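PDB 5FL3: pili retraction protein PilT from Thermus thermophilus, which probably binds and hydrolyses ATP as a secretion-type ATPase thought to drive the retraction of pili, and carries ADP in this structure. Local coordinates for residues Arg277-Ala282 against Val288-Ile293; Gln330-Leu335 against Gly339-Glu344. One frame throughout, in Å; residues are numbered along the deposited sequence.

Overall arrangement
The two contacts lie side by side, centres about 9 Å apart, and they meet directly: Leu340 shares a backbone hydrogen bond with Ala282, and His331 ND1 pairs with Leu291 N. Contact 1 is a beta hairpin at one edge of the seven-stranded P-loop ATPase sheet, part of it buried and one face turned to ADP. Contact 2, about 22 Å from the centre of the chain, is a buried helix-to-helix turn packed against the hairpin's other face. Paired backbone bonds dominate the first. The second has a single assigned backbone bond between its segments and otherwise rests on leucine and isoleucine contacts, with no part of it touching the nucleotide.

Contact 1: Arg277-Ala282 against Val288-Ile293; sequences RLLPKA and VLALEI. With ADP (adenosine-5'-diphosphate), chain B.
Strands 270-280 and 287-295 form the antiparallel hairpin that ends the ATPase sheet, and here Arg277 pairs with Ala290 and Leu279 with Val288, each as a hydrogen-bonded pair. Each pair exchanges two backbone bonds; Ala290 N reaches Arg277 O at 2.8 Å, and Val288 N meets Leu279 O at the same length. The strand directions diverge by 40° from exact antiparallelism.

Between these pairs, Leu278 and Leu289 form the non-hydrogen-bonded pair and turn their side chains to the nucleotide. Leu278 CD2 packs on Leu289 CD1 at 4.2 Å, while both Leu278 methyls sit over one face of the adenine: CD2 is 3.6 Å from ADP N1, and CD1, above C4, also approaches ribose O4' at 3.5 Å. Leu289 takes the amino end of the base, its CD2 3.9 Å from ADP N6; chi1 of 179° sets CG opposite the backbone N, and from there the chi2 turn brings CD1 against Arg277 O of the partner strand. In this P-loop ATPase fold, the hairpin thus supplies an apolar cover for the base, whereas Gly143, Gly145, Lys146, Ser147 and Thr148 bind ADP from the P-loop region. Reducing Leu278 to alanine would probably uncover this adenine face and leave Leu289 CD1 without its methyl partner.

The opposite face carries Arg277, Leu279, Val288 and Ala290. Ala290 CB faces Leu279 CG, and the side chains of Leu279, Val288 and Ala290 all touch helix 328-337, Leu279 and Ala290 on Leu332 and Val288 on Leu335. Past the strand end, the Lys281 chain crosses Val288 at about a right angle, its CG 4.0 Å from Val288 CB.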
loop_
_atom_site.group_PDB
_atom_site.type_symbol
_atom_site.label_atom_id
_atom_site.label_comp_id
_atom_site.label_asym_id
_atom_site.label_seq_id
_atom_site.Cartn_x
_atom_site.Cartn_y
_atom_site.Cartn_z
ATOM N N ARG A 277 0.376 -10.117 -2.338
ATOM C CA ARG A 277 -0.632 -10.377 -3.347
ATOM C C ARG A 277 -1.921 -10.670 -2.584
ATOM O O ARG A 277 -1.883 -11.349 -1.573
ATOM C CB ARG A 277 -0.207 -11.546 -4.246
ATOM C CG ARG A 277 -0.906 -11.647 -5.578
ATOM C CD ARG A 277 -0.060 -11.018 -6.701
ATOM N NE ARG A 277 1.396 -11.182 -6.537
ATOM C CZ ARG A 277 2.101 -12.270 -6.871
ATOM N NH1 ARG A 277 1.506 -13.359 -7.365
ATOM N NH2 ARG A 277 3.420 -12.275 -6.688
ATOM N N LEU A 278 -3.044 -10.117 -3.033
ATOM C CA LEU A 278 -4.337 -10.400 -2.409
ATOM C C LEU A 278 -5.151 -11.364 -3.262
ATOM O O LEU A 278 -5.574 -11.007 -4.361
ATOM C CB LEU A 278 -5.137 -9.117 -2.195
ATOM C CG LEU A 278 -4.666 -8.269 -1.027
ATOM C CD1 LEU A 278 -5.433 -6.964 -0.964
ATOM C CD2 LEU A 278 -4.856 -9.071 0.235
ATOM N N LEU A 279 -5.364 -12.580 -2.756
ATOM C CA LEU A 279 -6.059 -13.625 -3.512
ATOM C C LEU A 279 -7.470 -13.820 -2.999
ATOM O O LEU A 279 -7.721 -13.655 -1.794
ATOM C CB LEU A 279 -5.313 -14.954 -3.433
ATOM C CG LEU A 279 -3.846 -14.984 -3.861
ATOM C CD1 LEU A 279 -3.483 -16.404 -4.240
ATOM C CD2 LEU A 279 -3.572 -14.055 -5.005
ATOM N N PRO A 280 -8.401 -14.177 -3.905
ATOM C CA PRO A 280 -9.776 -14.396 -3.444
ATOM C C PRO A 280 -9.805 -15.538 -2.440
ATOM O O PRO A 280 -9.154 -16.569 -2.653
ATOM C CB PRO A 280 -10.546 -14.739 -4.726
ATOM C CG PRO A 280 -9.498 -15.123 -5.725
ATOM C CD PRO A 280 -8.235 -14.421 -5.349
ATOM N N LYS A 281 -10.516 -15.323 -1.338
ATOM C CA LYS A 281 -10.679 -16.323 -0.302
ATOM C C LYS A 281 -11.480 -17.528 -0.851
ATOM O O LYS A 281 -12.389 -17.363 -1.676
ATOM C CB LYS A 281 -11.361 -15.700 0.924
ATOM C CG LYS A 281 -10.539 -15.818 2.192
ATOM C CD LYS A 281 -11.390 -15.802 3.458
ATOM C CE LYS A 281 -11.823 -14.395 3.821
ATOM N NZ LYS A 281 -12.760 -14.382 4.986
ATOM N N ALA A 282 -11.123 -18.733 -0.405
ATOM C CA ALA A 282 -11.719 -19.966 -0.921
ATOM C C ALA A 282 -13.220 -20.055 -0.643
ATOM O O ALA A 282 -13.994 -20.381 -1.548
ATOM C CB ALA A 282 -11.003 -21.183 -0.344
ATOM N N VAL A 288 -7.562 -12.825 0.923
ATOM C CA VAL A 288 -6.546 -13.261 1.868
ATOM C C VAL A 288 -5.163 -12.851 1.333
ATOM O O VAL A 288 -4.963 -12.742 0.111
ATOM C CB VAL A 288 -6.653 -14.793 2.106
ATOM C CG1 VAL A 288 -6.578 -15.534 0.792
ATOM C CG2 VAL A 288 -5.598 -15.284 3.065
ATOM N N LEU A 289 -4.226 -12.588 2.242
ATOM C CA LEU A 289 -2.917 -12.103 1.849
ATOM C C LEU A 289 -1.924 -13.241 1.617
ATOM O O LEU A 289 -1.701 -14.094 2.482
ATOM C CB LEU A 289 -2.374 -11.127 2.902
ATOM C CG LEU A 289 -0.982 -10.511 2.678
ATOM C CD1 LEU A 289 -0.904 -9.734 1.376
ATOM C CD2 LEU A 289 -0.603 -9.602 3.839
ATOM N N ALA A 290 -1.347 -13.247 0.426
ATOM C CA ALA A 290 -0.195 -14.068 0.115
ATOM C C ALA A 290 1.017 -13.186 0.325
ATOM O O ALA A 290 1.092 -12.103 -0.255
ATOM C CB ALA A 290 -0.255 -14.582 -1.307
ATOM N N LEU A 291 1.966 -13.649 1.134
ATOM C CA LEU A 291 3.039 -12.789 1.612
ATOM C C LEU A 291 4.391 -13.491 1.579
ATOM O O LEU A 291 4.540 -14.615 2.093
ATOM C CB LEU A 291 2.713 -12.309 3.025
ATOM C CG LEU A 291 3.801 -11.523 3.732
ATOM C CD1 LEU A 291 4.121 -10.251 2.951
ATOM C CD2 LEU A 291 3.372 -11.186 5.142
ATOM N N GLU A 292 5.353 -12.841 0.923
ATOM C CA GLU A 292 6.744 -13.293 0.904
ATOM C C GLU A 292 7.599 -12.340 1.741
ATOM O O GLU A 292 7.507 -11.122 1.570
ATOM C CB GLU A 292 7.268 -13.370 -0.520
ATOM C CG GLU A 292 8.728 -13.690 -0.636
ATOM C CD GLU A 292 9.115 -13.915 -2.082
ATOM O OE1 GLU A 292 8.466 -14.765 -2.720
ATOM O OE2 GLU A 292 10.049 -13.253 -2.592
ATOM N N ILE A 293 8.426 -12.897 2.631
ATOM C CA ILE A 293 9.268 -12.109 3.534
ATOM C C ILE A 293 10.753 -12.358 3.326
ATOM O O ILE A 293 11.237 -13.469 3.542
ATOM C CB ILE A 293 8.931 -12.406 5.004
ATOM C CG1 ILE A 293 7.426 -12.247 5.232
ATOM C CG2 ILE A 293 9.707 -11.523 5.950
ATOM C CD1 ILE A 293 6.970 -12.619 6.614
HETATM P PB ADP B . -2.359 -0.954 -2.354
HETATM O O1B ADP B . -3.082 -0.358 -3.553
HETATM O O2B ADP B . -1.391 -2.063 -2.708
HETATM O O3B ADP B . -1.773 0.063 -1.402
HETATM P PA ADP B . -4.512 -1.104 -0.399
HETATM O O1A ADP B . -5.098 0.179 -0.964
HETATM O O2A ADP B . -3.943 -1.151 1.015
HETATM O O3A ADP B . -3.486 -1.723 -1.492
HETATM O "O5'" ADP B . -5.637 -2.257 -0.450
HETATM C "C5'" ADP B . -6.653 -2.323 -1.452
HETATM C "C4'" ADP B . -7.861 -3.012 -0.812
HETATM O "O4'" ADP B . -7.466 -4.264 -0.241
HETATM C "C3'" ADP B . -8.485 -2.181 0.301
HETATM O "O3'" ADP B . -9.883 -2.116 0.022
HETATM C "C2'" ADP B . -8.193 -2.940 1.593
HETATM O "O2'" ADP B . -9.306 -2.965 2.492
HETATM C "C1'" ADP B . -7.872 -4.357 1.135
HETATM N N9 ADP B . -6.788 -4.993 1.944
HETATM C C8 ADP B . -5.637 -4.398 2.329
HETATM N N7 ADP B . -4.845 -5.240 3.045
HETATM C C5 ADP B . -5.502 -6.417 3.136
HETATM C C6 ADP B . -5.239 -7.738 3.756
HETATM N N6 ADP B . -4.084 -7.950 4.425
HETATM N N1 ADP B . -6.191 -8.712 3.611
HETATM C C2 ADP B . -7.340 -8.500 2.935
HETATM N N3 ADP B . -7.642 -7.324 2.344
HETATM C C4 ADP B . -6.784 -6.260 2.408
#

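Contact 2: Gln330-Leu335 against Gly339-Glu344; sequences QHLVEL and GLISLE
Leu335 and Leu340 bracket a Schellman motif that closes helix 328-337, with Gly339 the first residue to leave helical geometry, at a positive phi of 73°. The bond assigned between the segments is polar: Leu340 N donates to Leu335 O over 2.9 Å, nearly straight at 164°, reaching back into the last helical turn and reversing the chain toward helix 343-349.

The apolar contacts follow from that reversal. Leu340 CD1 meets Leu335 CD2 at 3.7 Å, the hydrophobic pairing across the ends of the motif that commonly accompanies it. Ile341 is wedged farther in: chi1 of 53° places CG1 between the backbone N and carbonyl carbon, and the extended chain then delivers CD1 into the angle between Leu335 CB, 3.7 Å away, and Leu332 CD2, 3.6 Å away. Leu332 and Ile341 cross nearly perpendicularly. Val288 of strand 287-295 touches both Leu335 and Ile341, which ties the turn to the ATPase sheet.

Within the helix, Leu335 CG lies over one face of the His331 ring, toward its rim. At the start of the next helix, Ser342 is the N-cap, its OG hydrogen-bonded to Asp345 N.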
loop_
_atom_site.group_PDB
_atom_site.type_symbol
_atom_site.label_atom_id
_atom_site.label_comp_id
_atom_site.label_asym_id
_atom_site.label_seq_id
_atom_site.Cartn_x
_atom_site.Cartn_y
_atom_site.Cartn_z
ATOM N N GLN A 330 5.981 -20.845 -1.012
ATOM C CA GLN A 330 5.845 -21.476 0.304
ATOM C C GLN A 330 4.565 -21.060 1.010
ATOM O O GLN A 330 3.863 -21.892 1.561
ATOM C CB GLN A 330 7.039 -21.155 1.206
ATOM C CG GLN A 330 8.285 -21.967 0.924
ATOM C CD GLN A 330 9.449 -21.530 1.786
ATOM O OE1 GLN A 330 9.805 -20.354 1.810
ATOM N NE2 GLN A 330 10.041 -22.471 2.511
ATOM N N HIS A 331 4.253 -19.775 1.001
ATOM C CA HIS A 331 3.082 -19.325 1.736
ATOM C C HIS A 331 1.813 -19.816 1.060
ATOM O O HIS A 331 0.806 -20.028 1.732
ATOM C CB HIS A 331 3.062 -17.800 1.872
ATOM C CG HIS A 331 2.035 -17.297 2.840
ATOM N ND1 HIS A 331 1.188 -16.247 2.554
ATOM C CD2 HIS A 331 1.712 -17.705 4.091
ATOM C CE1 HIS A 331 0.390 -16.032 3.584
ATOM N NE2 HIS A 331 0.688 -16.903 4.533
ATOM N N LEU A 332 1.870 -20.006 -0.260
ATOM C CA LEU A 332 0.697 -20.415 -1.047
ATOM C C LEU A 332 0.277 -21.844 -0.717
ATOM O O LEU A 332 -0.902 -22.113 -0.476
ATOM C CB LEU A 332 0.972 -20.295 -2.542
ATOM C CG LEU A 332 0.897 -18.887 -3.137
ATOM C CD1 LEU A 332 1.403 -18.883 -4.575
ATOM C CD2 LEU A 332 -0.521 -18.303 -3.056
ATOM N N VAL A 333 1.254 -22.750 -0.726
ATOM C CA VAL A 333 1.091 -24.095 -0.185
ATOM C C VAL A 333 0.355 -24.050 1.157
ATOM O O VAL A 333 -0.680 -24.702 1.337
ATOM C CB VAL A 333 2.459 -24.790 -0.003
ATOM C CG1 VAL A 333 2.375 -25.863 1.054
ATOM C CG2 VAL A 333 2.954 -25.359 -1.329
ATOM N N GLU A 334 0.877 -23.242 2.075
ATOM C CA GLU A 334 0.310 -23.103 3.410
ATOM C C GLU A 334 -1.128 -22.576 3.372
ATOM O O GLU A 334 -1.967 -22.979 4.168
ATOM C CB GLU A 334 1.204 -22.188 4.255
ATOM C CG GLU A 334 0.766 -22.032 5.697
ATOM C CD GLU A 334 1.751 -21.219 6.531
ATOM O OE1 GLU A 334 2.856 -20.894 6.027
ATOM O OE2 GLU A 334 1.412 -20.900 7.695
ATOM N N LEU A 335 -1.413 -21.676 2.437
ATOM C CA LEU A 335 -2.763 -21.129 2.299
ATOM C C LEU A 335 -3.704 -22.149 1.662
ATOM O O LEU A 335 -4.854 -22.290 2.088
ATOM C CB LEU A 335 -2.749 -19.821 1.483
ATOM C CG LEU A 335 -2.211 -18.592 2.235
ATOM C CD1 LEU A 335 -1.783 -17.487 1.282
ATOM C CD2 LEU A 335 -3.237 -18.074 3.253
ATOM N N GLY A 339 -6.927 -24.392 3.234
ATOM C CA GLY A 339 -8.236 -24.171 2.653
ATOM C C GLY A 339 -8.662 -22.720 2.634
ATOM O O GLY A 339 -9.852 -22.424 2.718
ATOM N N LEU A 340 -7.695 -21.812 2.509
ATOM C CA LEU A 340 -7.995 -20.383 2.421
ATOM C C LEU A 340 -8.028 -19.902 0.962
ATOM O O LEU A 340 -8.629 -18.871 0.650
ATOM C CB LEU A 340 -6.982 -19.584 3.236
ATOM C CG LEU A 340 -7.143 -19.709 4.758
ATOM C CD1 LEU A 340 -5.930 -19.131 5.502
ATOM C CD2 LEU A 340 -8.424 -19.031 5.214
ATOM N N ILE A 341 -7.402 -20.665 0.067
ATOM C CA ILE A 341 -7.465 -20.382 -1.368
ATOM C C ILE A 341 -7.690 -21.662 -2.182
ATOM O O ILE A 341 -7.365 -22.767 -1.731
ATOM C CB ILE A 341 -6.171 -19.682 -1.880
ATOM C CG1 ILE A 341 -4.924 -20.478 -1.488
ATOM C CG2 ILE A 341 -6.073 -18.275 -1.341
ATOM C CD1 ILE A 341 -3.623 -19.930 -2.062
ATOM N N SER A 342 -8.235 -21.508 -3.387
ATOM C CA SER A 342 -8.439 -22.650 -4.269
ATOM C C SER A 342 -7.119 -23.101 -4.859
ATOM O O SER A 342 -6.121 -22.381 -4.800
ATOM C CB SER A 342 -9.405 -22.311 -5.387
ATOM O OG SER A 342 -8.809 -21.408 -6.292
ATOM N N LEU A 343 -7.114 -24.299 -5.431
ATOM C CA LEU A 343 -5.934 -24.795 -6.116
ATOM C C LEU A 343 -5.675 -23.955 -7.357
ATOM O O LEU A 343 -4.530 -23.644 -7.689
ATOM C CB LEU A 343 -6.107 -26.269 -6.495
ATOM C CG LEU A 343 -4.993 -26.898 -7.339
ATOM C CD1 LEU A 343 -3.650 -26.872 -6.608
ATOM C CD2 LEU A 343 -5.383 -28.311 -7.704
ATOM N N GLU A 344 -6.751 -23.594 -8.042
ATOM C CA GLU A 344 -6.648 -22.793 -9.254
ATOM C C GLU A 344 -5.978 -21.458 -8.951
ATOM O O GLU A 344 -4.976 -21.093 -9.567
ATOM C CB GLU A 344 -8.026 -22.571 -9.863
ATOM C CG GLU A 344 -7.990 -21.944 -11.244
ATOM C CD GLU A 344 -9.380 -21.682 -11.816
ATOM O OE1 GLU A 344 -10.379 -21.798 -11.059
ATOM O OE2 GLU A 344 -9.468 -21.355 -13.025
#